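Local atomic coordinates of MmeI (Methylophilus methylotrophus, PDB entry 5HR4), a protein that probably transfers a methyl group from S-adenosyl-L-methionine to N6 of adenine in DNA, as a type IIL restriction-modification enzyme. Residues I402-D407 against R447-T453; I525-I531 against F587-D591; D624-C628 against F896-Q900; V714-R718 against A730-F736. All coordinates share one frame; numbering follows the deposited sequence.

Contact 1. Residues I402-D407 against R447-T453; sequences IQINVD and RIPLKST
With its CG opposite the carbonyl carbon (chi1 -74°) and its chain stretched from CG to NE, Arg447 crosses the gap between the two loops and delivers its guanidinium to the backbone of Ile402-Asp407. There NH1 and NH2 of Arg447 grip a single atom end-on: each lies 2.8 Å from Ile404 O. The bonds are bent, with N-H...O angles of 135°, as expected when two donors share one acceptor, and the oxygen is tilted somewhat from the guanidinium plane. The flat group is sandwiched. On one face the Asn405 amide is stacked, its plane only 15° from that of the guanidinium and its ND2 3.1 Å above the centre; on the opposite face Ile402 CD1 stands 3.9 Å above the plane, toward the rim. Asn405 OD1 accepts from Val406 N at 2.9 Å, a bond consistent with the amide being set with ND2 over the arginine. Farther along, Val406 CG2 rests 3.6 Å from Ser452 O. Asp407 has its main partner in Arg355, by a salt bridge. Asp430 of helix 416-440 pairs with Arg447 NH1, and Trp427 of the same helix donates to Ser452 O. The two loops thus meet beside helices 368-388 and 416-440, just before they enter strands 409-413 and 455-458, parallel neighbours at one margin of the methyltransferase sheet.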
# COMPACT_ATOMS: atom_id res chain seq x y z
N ILE A 402 -37.42 2.09 -8.94
CA ILE A 402 -36.07 1.82 -8.44
C ILE A 402 -35.78 0.32 -8.40
O ILE A 402 -36.69 -0.51 -8.29
CB ILE A 402 -35.89 2.43 -7.04
CG1 ILE A 402 -34.40 2.62 -6.73
CG2 ILE A 402 -36.52 1.54 -5.99
CD1 ILE A 402 -34.12 3.59 -5.58
N GLN A 403 -34.50 -0.02 -8.49
CA GLN A 403 -34.08 -1.42 -8.49
C GLN A 403 -32.80 -1.67 -7.69
O GLN A 403 -32.77 -2.55 -6.81
CB GLN A 403 -33.89 -1.91 -9.92
CG GLN A 403 -35.18 -2.33 -10.58
CD GLN A 403 -34.94 -3.30 -11.71
OE1 GLN A 403 -34.59 -4.46 -11.47
NE2 GLN A 403 -35.10 -2.85 -12.94
N ILE A 404 -31.75 -0.89 -7.99
CA ILE A 404 -30.43 -1.09 -7.42
C ILE A 404 -30.48 -1.11 -5.89
O ILE A 404 -31.26 -0.39 -5.26
CB ILE A 404 -29.50 -0.00 -7.98
CG1 ILE A 404 -29.38 -0.23 -9.48
CG2 ILE A 404 -28.12 -0.03 -7.36
CD1 ILE A 404 -28.84 0.94 -10.23
N ASN A 405 -29.68 -1.99 -5.28
CA ASN A 405 -29.78 -2.21 -3.84
C ASN A 405 -28.52 -2.91 -3.33
O ASN A 405 -27.74 -3.47 -4.09
CB ASN A 405 -31.03 -3.02 -3.49
CG ASN A 405 -31.69 -2.55 -2.19
OD1 ASN A 405 -31.03 -2.00 -1.29
ND2 ASN A 405 -32.99 -2.76 -2.10
N VAL A 406 -28.37 -2.88 -2.00
CA VAL A 406 -27.18 -3.40 -1.34
C VAL A 406 -26.98 -4.89 -1.56
O VAL A 406 -25.85 -5.37 -1.46
CB VAL A 406 -27.25 -3.06 0.16
CG1 VAL A 406 -27.29 -1.55 0.33
CG2 VAL A 406 -28.51 -3.67 0.78
N ASP A 407 -28.02 -5.63 -1.87
CA ASP A 407 -27.76 -7.06 -2.11
C ASP A 407 -26.88 -7.31 -3.31
O ASP A 407 -26.69 -8.44 -3.70
CB ASP A 407 -29.07 -7.86 -2.26
CG ASP A 407 -30.03 -7.26 -3.29
OD1 ASP A 407 -29.60 -6.56 -4.22
OD2 ASP A 407 -31.25 -7.53 -3.17
N ARG A 447 -36.09 2.97 2.28
CA ARG A 447 -36.07 1.53 2.42
C ARG A 447 -35.93 1.13 3.88
O ARG A 447 -34.95 0.50 4.29
CB ARG A 447 -34.96 0.93 1.56
CG ARG A 447 -35.27 0.95 0.09
CD ARG A 447 -34.02 0.75 -0.72
NE ARG A 447 -34.32 0.18 -2.03
CZ ARG A 447 -33.49 0.22 -3.07
NH1 ARG A 447 -32.30 0.82 -2.96
NH2 ARG A 447 -33.84 -0.33 -4.23
N ILE A 448 -36.94 1.50 4.67
CA ILE A 448 -37.07 1.10 6.06
C ILE A 448 -38.41 0.40 6.23
O ILE A 448 -39.44 0.94 5.82
CB ILE A 448 -36.98 2.30 7.03
CG1 ILE A 448 -35.70 3.09 6.76
CG2 ILE A 448 -37.06 1.82 8.48
CD1 ILE A 448 -34.45 2.31 7.01
N PRO A 449 -38.47 -0.78 6.88
CA PRO A 449 -37.37 -1.50 7.51
C PRO A 449 -36.37 -2.11 6.52
O PRO A 449 -36.63 -2.22 5.31
CB PRO A 449 -38.10 -2.60 8.30
CG PRO A 449 -39.28 -2.85 7.51
CD PRO A 449 -39.73 -1.50 7.07
N LEU A 450 -35.25 -2.55 7.07
CA LEU A 450 -34.13 -3.05 6.29
C LEU A 450 -34.47 -4.44 5.76
O LEU A 450 -34.34 -5.44 6.47
CB LEU A 450 -32.88 -3.06 7.16
CG LEU A 450 -32.50 -1.65 7.66
CD1 LEU A 450 -31.41 -1.69 8.72
CD2 LEU A 450 -32.08 -0.76 6.48
N LYS A 451 -34.90 -4.52 4.50
CA LYS A 451 -35.21 -5.80 3.89
C LYS A 451 -34.09 -6.35 3.01
O LYS A 451 -34.07 -7.55 2.73
CB LYS A 451 -36.51 -5.71 3.09
N SER A 452 -33.17 -5.51 2.55
CA SER A 452 -32.08 -5.92 1.68
C SER A 452 -30.80 -5.93 2.50
O SER A 452 -30.60 -5.08 3.37
CB SER A 452 -31.96 -4.95 0.50
OG SER A 452 -31.56 -5.61 -0.70
N THR A 453 -29.95 -6.93 2.27
CA THR A 453 -28.75 -6.94 3.07
C THR A 453 -27.52 -7.23 2.21
O THR A 453 -27.56 -8.10 1.32
CB THR A 453 -28.83 -7.94 4.24
OG1 THR A 453 -28.64 -9.28 3.76
CG2 THR A 453 -30.19 -7.85 4.96

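Contact 2. Residues I525-I531 against F587-D591; sequences IQTNANI and FGLKD
The Asn530 carboxamide meets Lys590 above its plane: NZ donates to OD1 at 2.7 Å while standing 54° out of the carbonyl plane, so the ammonium does not follow a lone pair. A second carboxamide, that of Asn528, shapes the loop. Its OD1 accepts from Asn530 N at 2.9 Å, again from above the plane, which makes an Asx turn, and its ND2 is bonded to Ala472 O. A type I beta turn from Asn528 to Ile531 overlaps it, closed by the bond from Ile531 N to Asn528 O. Lys590, extended beyond CG, runs its methylenes alongside Ala529 O before the amine arrives at Asn530. On the inner side Leu589 does the packing. Its CG lies 3.7 Å from Ile525 CD1, the two side chains crossing at a slant, and its CB is 3.9 Å from Ala529 CB. The contact therefore joins the loop leading into strand 532-538 to the end of its antiparallel neighbour 581-588; Phe587 and Cys533 are hydrogen-bonded through their backbones. Chemically, an apolar patch around Leu589 gives way to an exposed polar margin, where the lysine charge meets a neutral amide oxygen, a charge-to-dipole link that probably leaves that charge uncancelled across the contact.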
# COMPACT_ATOMS: atom_id res chain seq x y z
N ILE A 525 -11.50 -16.43 -11.12
CA ILE A 525 -12.14 -16.03 -12.37
C ILE A 525 -11.91 -17.03 -13.48
O ILE A 525 -12.44 -16.85 -14.58
CB ILE A 525 -11.68 -14.63 -12.85
CG1 ILE A 525 -10.22 -14.65 -13.28
CG2 ILE A 525 -11.87 -13.61 -11.74
CD1 ILE A 525 -9.76 -13.33 -13.85
N GLN A 526 -11.14 -18.08 -13.22
CA GLN A 526 -10.88 -19.07 -14.27
C GLN A 526 -12.18 -19.66 -14.80
O GLN A 526 -12.24 -20.07 -15.96
CB GLN A 526 -9.95 -20.17 -13.72
CG GLN A 526 -8.99 -20.76 -14.75
CD GLN A 526 -7.94 -19.77 -15.24
OE1 GLN A 526 -7.16 -19.24 -14.45
NE2 GLN A 526 -7.92 -19.50 -16.55
N THR A 527 -13.24 -19.68 -13.97
CA THR A 527 -14.54 -20.22 -14.37
C THR A 527 -15.45 -19.20 -15.05
O THR A 527 -16.54 -19.58 -15.49
CB THR A 527 -15.28 -20.80 -13.14
OG1 THR A 527 -15.49 -19.78 -12.17
CG2 THR A 527 -14.49 -21.92 -12.49
N ASN A 528 -15.04 -17.93 -15.15
CA ASN A 528 -15.89 -16.89 -15.76
C ASN A 528 -15.00 -15.72 -16.23
O ASN A 528 -14.87 -14.71 -15.54
CB ASN A 528 -16.96 -16.41 -14.78
CG ASN A 528 -17.74 -15.18 -15.30
OD1 ASN A 528 -17.58 -14.77 -16.46
ND2 ASN A 528 -18.57 -14.58 -14.43
N ALA A 529 -14.46 -15.86 -17.44
CA ALA A 529 -13.59 -14.85 -18.06
C ALA A 529 -14.24 -13.48 -18.25
O ALA A 529 -13.60 -12.57 -18.79
CB ALA A 529 -13.09 -15.34 -19.42
N ASN A 530 -15.50 -13.32 -17.85
CA ASN A 530 -16.13 -12.02 -17.97
C ASN A 530 -15.84 -11.11 -16.79
O ASN A 530 -16.10 -9.91 -16.86
CB ASN A 530 -17.64 -12.17 -18.13
CG ASN A 530 -18.05 -12.40 -19.56
OD1 ASN A 530 -17.21 -12.74 -20.41
ND2 ASN A 530 -19.33 -12.22 -19.85
N ILE A 531 -15.31 -11.66 -15.71
CA ILE A 531 -15.01 -10.83 -14.57
C ILE A 531 -13.81 -9.96 -14.91
O ILE A 531 -12.90 -10.38 -15.63
CB ILE A 531 -14.76 -11.70 -13.34
CG1 ILE A 531 -16.03 -12.50 -12.99
CG2 ILE A 531 -14.24 -10.85 -12.18
CD1 ILE A 531 -15.80 -13.63 -11.97
N PHE A 587 -6.86 -6.10 -14.17
CA PHE A 587 -6.48 -7.32 -14.87
C PHE A 587 -7.69 -8.23 -15.04
O PHE A 587 -8.76 -8.01 -14.46
CB PHE A 587 -5.34 -8.06 -14.13
CG PHE A 587 -5.73 -8.53 -12.76
CD1 PHE A 587 -5.77 -7.65 -11.69
CD2 PHE A 587 -6.11 -9.84 -12.56
CE1 PHE A 587 -6.16 -8.07 -10.44
CE2 PHE A 587 -6.49 -10.27 -11.30
CZ PHE A 587 -6.51 -9.38 -10.24
N GLY A 588 -7.51 -9.26 -15.85
CA GLY A 588 -8.58 -10.19 -16.13
C GLY A 588 -8.09 -11.20 -17.14
O GLY A 588 -6.89 -11.25 -17.46
N LEU A 589 -9.02 -11.99 -17.66
CA LEU A 589 -8.64 -13.03 -18.61
C LEU A 589 -8.79 -12.61 -20.06
O LEU A 589 -8.30 -13.32 -20.94
CB LEU A 589 -9.44 -14.30 -18.34
CG LEU A 589 -8.98 -15.05 -17.08
CD1 LEU A 589 -9.51 -16.45 -17.08
CD2 LEU A 589 -7.47 -15.06 -16.96
N LYS A 590 -9.41 -11.45 -20.32
CA LYS A 590 -9.59 -10.91 -21.67
C LYS A 590 -8.61 -9.77 -21.90
O LYS A 590 -8.62 -8.78 -21.17
CB LYS A 590 -11.01 -10.39 -21.86
CG LYS A 590 -12.10 -11.37 -21.48
CD LYS A 590 -13.46 -10.69 -21.39
CE LYS A 590 -14.57 -11.71 -21.61
NZ LYS A 590 -15.86 -11.08 -22.05
N ASP A 591 -7.79 -9.88 -22.94
CA ASP A 591 -7.01 -8.73 -23.38
C ASP A 591 -7.94 -7.58 -23.75
O ASP A 591 -9.09 -7.79 -24.15
CB ASP A 591 -6.12 -9.07 -24.57
CG ASP A 591 -5.15 -10.18 -24.28
OD1 ASP A 591 -5.30 -10.85 -23.23
OD2 ASP A 591 -4.23 -10.40 -25.11

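Contact 3. Residues D624-C628 against F896-Q900; sequences DVIAC and FETYQ
Val625 is the bump of this contact: its side chain projects into the hollow formed by Phe896, Tyr899 and Gln900, three side chains from one turn of helix. The two methyls divide the work. Val625 CG1 comes in the plane of the Tyr899 ring, at its edge, 3.9 Å from Tyr899 CE2, whereas Val625 CG2 lies against the end of Gln900, 3.4 Å from its CD. The third wall is Phe896, whose CD2 is 4.3 Å from Val625 CG1. Phe896 CE2 also lies 3.5 Å from Val625 O, and the same ring meets Trp797. This helix, 888-903, belongs to the C-terminal domain, and the extended loop it receives comes from the target recognition domain, so the contact docks one onto the other, with Val801 of helix 792-801 touching both Ala627 and Phe896. Tyr899 has its CG opposite the backbone N (chi1 172°), which swings the phenol along the loop beyond Val625. Tyr899 OH fits beside Ala627, 3.5 Å from its CA, and accepts a weak but nearly straight bond (163°) from Cys628 N at 3.4 Å. Cut back to an alanine, Tyr899 would probably leave a gap beside Val625 CG1 and Cys628 N without its acceptor. Ala627 CB lies 4.3 Å from Tyr899 CZ.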
# COMPACT_ATOMS: atom_id res chain seq x y z
N ASP A 624 7.32 -8.48 -22.64
CA ASP A 624 6.93 -9.22 -21.45
C ASP A 624 8.09 -10.03 -20.84
O ASP A 624 7.84 -10.99 -20.10
CB ASP A 624 5.75 -10.14 -21.76
CG ASP A 624 4.42 -9.52 -21.39
OD1 ASP A 624 4.35 -8.27 -21.35
OD2 ASP A 624 3.45 -10.26 -21.12
N VAL A 625 9.32 -9.66 -21.14
CA VAL A 625 10.49 -10.33 -20.57
C VAL A 625 10.78 -9.76 -19.19
O VAL A 625 10.81 -8.53 -19.02
CB VAL A 625 11.70 -10.17 -21.50
CG1 VAL A 625 12.96 -10.58 -20.79
CG2 VAL A 625 11.51 -10.96 -22.77
N ILE A 626 11.00 -10.63 -18.22
CA ILE A 626 11.30 -10.23 -16.85
C ILE A 626 12.77 -10.51 -16.57
O ILE A 626 13.28 -11.58 -16.92
CB ILE A 626 10.40 -10.96 -15.84
CG1 ILE A 626 8.93 -10.58 -16.07
CG2 ILE A 626 10.83 -10.62 -14.42
CD1 ILE A 626 7.96 -11.23 -15.08
N ALA A 627 13.44 -9.56 -15.93
CA ALA A 627 14.83 -9.74 -15.51
C ALA A 627 14.88 -10.50 -14.19
O ALA A 627 14.26 -10.10 -13.20
CB ALA A 627 15.51 -8.37 -15.38
N CYS A 628 15.62 -11.61 -14.16
CA CYS A 628 15.67 -12.51 -13.01
C CYS A 628 16.95 -12.31 -12.22
O CYS A 628 18.03 -12.14 -12.79
CB CYS A 628 15.60 -13.98 -13.43
SG CYS A 628 14.18 -14.46 -14.44
N PHE A 896 16.77 -4.28 -23.19
CA PHE A 896 16.06 -5.55 -23.05
C PHE A 896 16.19 -6.42 -24.30
O PHE A 896 16.14 -7.65 -24.19
CB PHE A 896 14.59 -5.32 -22.71
CG PHE A 896 14.31 -5.28 -21.23
CD1 PHE A 896 14.44 -4.10 -20.52
CD2 PHE A 896 13.88 -6.41 -20.56
CE1 PHE A 896 14.17 -4.04 -19.17
CE2 PHE A 896 13.60 -6.36 -19.21
CZ PHE A 896 13.75 -5.17 -18.52
N GLU A 897 16.33 -5.82 -25.49
CA GLU A 897 16.68 -6.64 -26.65
C GLU A 897 18.03 -7.30 -26.45
O GLU A 897 18.19 -8.50 -26.70
CB GLU A 897 16.67 -5.79 -27.93
N THR A 898 19.02 -6.55 -25.95
CA THR A 898 20.32 -7.13 -25.63
C THR A 898 20.22 -8.17 -24.53
O THR A 898 20.75 -9.28 -24.65
CB THR A 898 21.29 -6.03 -25.22
OG1 THR A 898 21.09 -4.87 -26.03
CG2 THR A 898 22.74 -6.52 -25.36
N TYR A 899 19.55 -7.82 -23.43
CA TYR A 899 19.39 -8.78 -22.35
C TYR A 899 18.78 -10.08 -22.85
O TYR A 899 19.21 -11.17 -22.46
CB TYR A 899 18.53 -8.19 -21.24
CG TYR A 899 18.15 -9.17 -20.15
CD1 TYR A 899 19.03 -9.46 -19.11
CD2 TYR A 899 16.91 -9.80 -20.17
CE1 TYR A 899 18.69 -10.37 -18.11
CE2 TYR A 899 16.56 -10.70 -19.18
CZ TYR A 899 17.45 -10.99 -18.15
OH TYR A 899 17.08 -11.88 -17.17
N GLN A 900 17.79 -9.99 -23.74
CA GLN A 900 17.14 -11.20 -24.20
C GLN A 900 18.03 -12.00 -25.14
O GLN A 900 18.05 -13.24 -25.09
CB GLN A 900 15.81 -10.86 -24.87
CG GLN A 900 14.86 -12.03 -24.83
CD GLN A 900 13.53 -11.71 -25.44
OE1 GLN A 900 13.30 -10.58 -25.91
NE2 GLN A 900 12.63 -12.69 -25.44

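Contact 4. Residues V714-R718 against A730-F736; sequences VQEFR and ASTPMKF
Arg718 and Gln715, on helix 705-719 of the target recognition domain, hold the loop after helix 724-729, which folds into a type I beta turn from Thr732 to Lys735. The close-packed part is the buried side. Arg718 CB abuts Ala730 CB at 3.7 Å; beyond that the chain bends at chi2 and chi3 and carries the guanidinium to the turn, Pro733 CA lying over one face. At its edge, Arg718 NH2 donates to Lys735 O at 3.0 Å; the bond is straight (167°), lies in the guanidinium plane and points nearly along the C=O axis. NH2 also serves Ser729 O, and NH1 Thr647 O. A leucine at Arg718 would probably leave these three carbonyls without their donor and the turn less firmly fixed. On this side too, Val714 CG1 lies 3.5 Å from Pro733 O. The outer side is looser. Ser731 and Thr732 are exposed and direct their side chains away from the helix, and Phe717, on the same helical turn as Gln715, packs on a sugar of the bound DNA. Gln715 CB touches Pro733 CB at 3.8 Å. Extended beyond CG, Gln715 donates from NE2 to Ala730 O at 2.6 Å, with the oxygen in its amide plane but the nitrogen 40° above the carbonyl plane.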
# COMPACT_ATOMS: atom_id res chain seq x y z
N VAL A 714 27.47 -5.81 22.44
CA VAL A 714 27.12 -6.49 21.20
C VAL A 714 26.50 -7.85 21.51
O VAL A 714 25.39 -8.16 21.07
CB VAL A 714 28.34 -6.64 20.28
CG1 VAL A 714 28.02 -7.53 19.10
CG2 VAL A 714 28.82 -5.26 19.79
N GLN A 715 27.19 -8.64 22.34
CA GLN A 715 26.75 -10.01 22.64
C GLN A 715 25.37 -10.04 23.29
O GLN A 715 24.54 -10.89 22.96
CB GLN A 715 27.78 -10.70 23.54
CG GLN A 715 27.33 -12.08 24.00
CD GLN A 715 28.47 -12.93 24.50
OE1 GLN A 715 28.82 -12.88 25.68
NE2 GLN A 715 29.06 -13.72 23.59
N GLU A 716 25.11 -9.13 24.23
CA GLU A 716 23.80 -9.14 24.89
C GLU A 716 22.71 -8.78 23.92
O GLU A 716 21.63 -9.40 23.92
CB GLU A 716 23.80 -8.19 26.08
CG GLU A 716 24.44 -8.83 27.29
CD GLU A 716 25.12 -7.85 28.21
OE1 GLU A 716 25.13 -6.64 27.89
OE2 GLU A 716 25.66 -8.31 29.25
N PHE A 717 22.95 -7.78 23.07
CA PHE A 717 21.96 -7.42 22.06
C PHE A 717 21.75 -8.58 21.10
O PHE A 717 20.60 -8.93 20.78
CB PHE A 717 22.39 -6.15 21.31
CG PHE A 717 21.62 -5.89 20.04
CD1 PHE A 717 20.44 -5.15 20.06
CD2 PHE A 717 22.07 -6.40 18.82
CE1 PHE A 717 19.70 -4.92 18.87
CE2 PHE A 717 21.35 -6.17 17.63
CZ PHE A 717 20.16 -5.43 17.66
N ARG A 718 22.85 -9.20 20.65
CA ARG A 718 22.70 -10.26 19.66
C ARG A 718 21.91 -11.45 20.21
O ARG A 718 21.17 -12.09 19.46
CB ARG A 718 24.06 -10.69 19.13
CG ARG A 718 24.26 -10.33 17.66
CD ARG A 718 25.53 -9.55 17.39
NE ARG A 718 26.57 -10.39 16.81
CZ ARG A 718 27.65 -9.92 16.19
NH1 ARG A 718 27.85 -8.61 16.06
NH2 ARG A 718 28.55 -10.77 15.69
N ALA A 730 26.19 -14.18 18.37
CA ALA A 730 26.53 -13.58 19.65
C ALA A 730 27.81 -14.16 20.24
O ALA A 730 28.46 -13.49 21.05
CB ALA A 730 25.37 -13.78 20.63
N SER A 731 28.17 -15.38 19.86
CA SER A 731 29.35 -16.07 20.36
C SER A 731 30.60 -15.81 19.52
O SER A 731 31.59 -16.53 19.65
CB SER A 731 29.08 -17.57 20.42
OG SER A 731 28.81 -18.05 19.11
N THR A 732 30.54 -14.82 18.62
CA THR A 732 31.71 -14.17 18.03
C THR A 732 31.44 -12.68 18.13
O THR A 732 31.20 -12.01 17.12
CB THR A 732 31.93 -14.57 16.57
OG1 THR A 732 30.65 -14.65 15.93
CG2 THR A 732 32.62 -15.92 16.48
N PRO A 733 31.41 -12.15 19.35
CA PRO A 733 30.87 -10.80 19.54
C PRO A 733 31.81 -9.68 19.15
O PRO A 733 31.42 -8.52 19.28
CB PRO A 733 30.58 -10.77 21.04
CG PRO A 733 31.66 -11.59 21.59
CD PRO A 733 31.80 -12.74 20.64
N MET A 734 33.02 -9.94 18.68
CA MET A 734 33.87 -8.83 18.29
C MET A 734 33.98 -8.68 16.79
O MET A 734 34.61 -7.73 16.32
CB MET A 734 35.26 -8.93 18.93
CG MET A 734 35.86 -10.30 19.03
SD MET A 734 37.45 -10.10 19.87
CE MET A 734 38.59 -10.13 18.49
N LYS A 735 33.39 -9.57 16.02
CA LYS A 735 33.43 -9.54 14.58
C LYS A 735 32.05 -9.13 14.08
O LYS A 735 31.04 -9.49 14.68
CB LYS A 735 33.82 -10.91 14.01
CG LYS A 735 35.28 -11.26 14.22
CD LYS A 735 35.63 -12.65 13.70
CE LYS A 735 36.91 -13.17 14.37
NZ LYS A 735 36.77 -13.41 15.85
N PHE A 736 32.03 -8.35 12.99
CA PHE A 736 30.78 -8.01 12.36
C PHE A 736 30.02 -9.28 12.03
O PHE A 736 30.61 -10.35 11.83
CB PHE A 736 31.02 -7.18 11.07
CG PHE A 736 31.24 -5.69 11.29
CD1 PHE A 736 31.68 -5.20 12.51
CD2 PHE A 736 31.01 -4.79 10.26
CE1 PHE A 736 31.89 -3.83 12.69
CE2 PHE A 736 31.22 -3.41 10.43
CZ PHE A 736 31.65 -2.94 11.66

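Contacts 1 and 2 both belong to the methyltransferase domain, their centres 29 Å apart, and lie where loops enter or leave strands of its mixed sheet. Contact 3 is closest to contact 2, about 9 Å between nearest atoms, but joins the target recognition and C-terminal domains. Contact 4 falls between the two segments of contact 3 in sequence, yet its centre is 43 Å from that of contact 3, and contacts 1 and 4 lie on opposite sides of the chain's centre, their own centres 65 Å apart. None lies at the calcium or sinefungin sites. Nearest-atom distances to DNA fall from about 23 Å at contact 1 through 14 and 9 Å to 4 Å at contact 4.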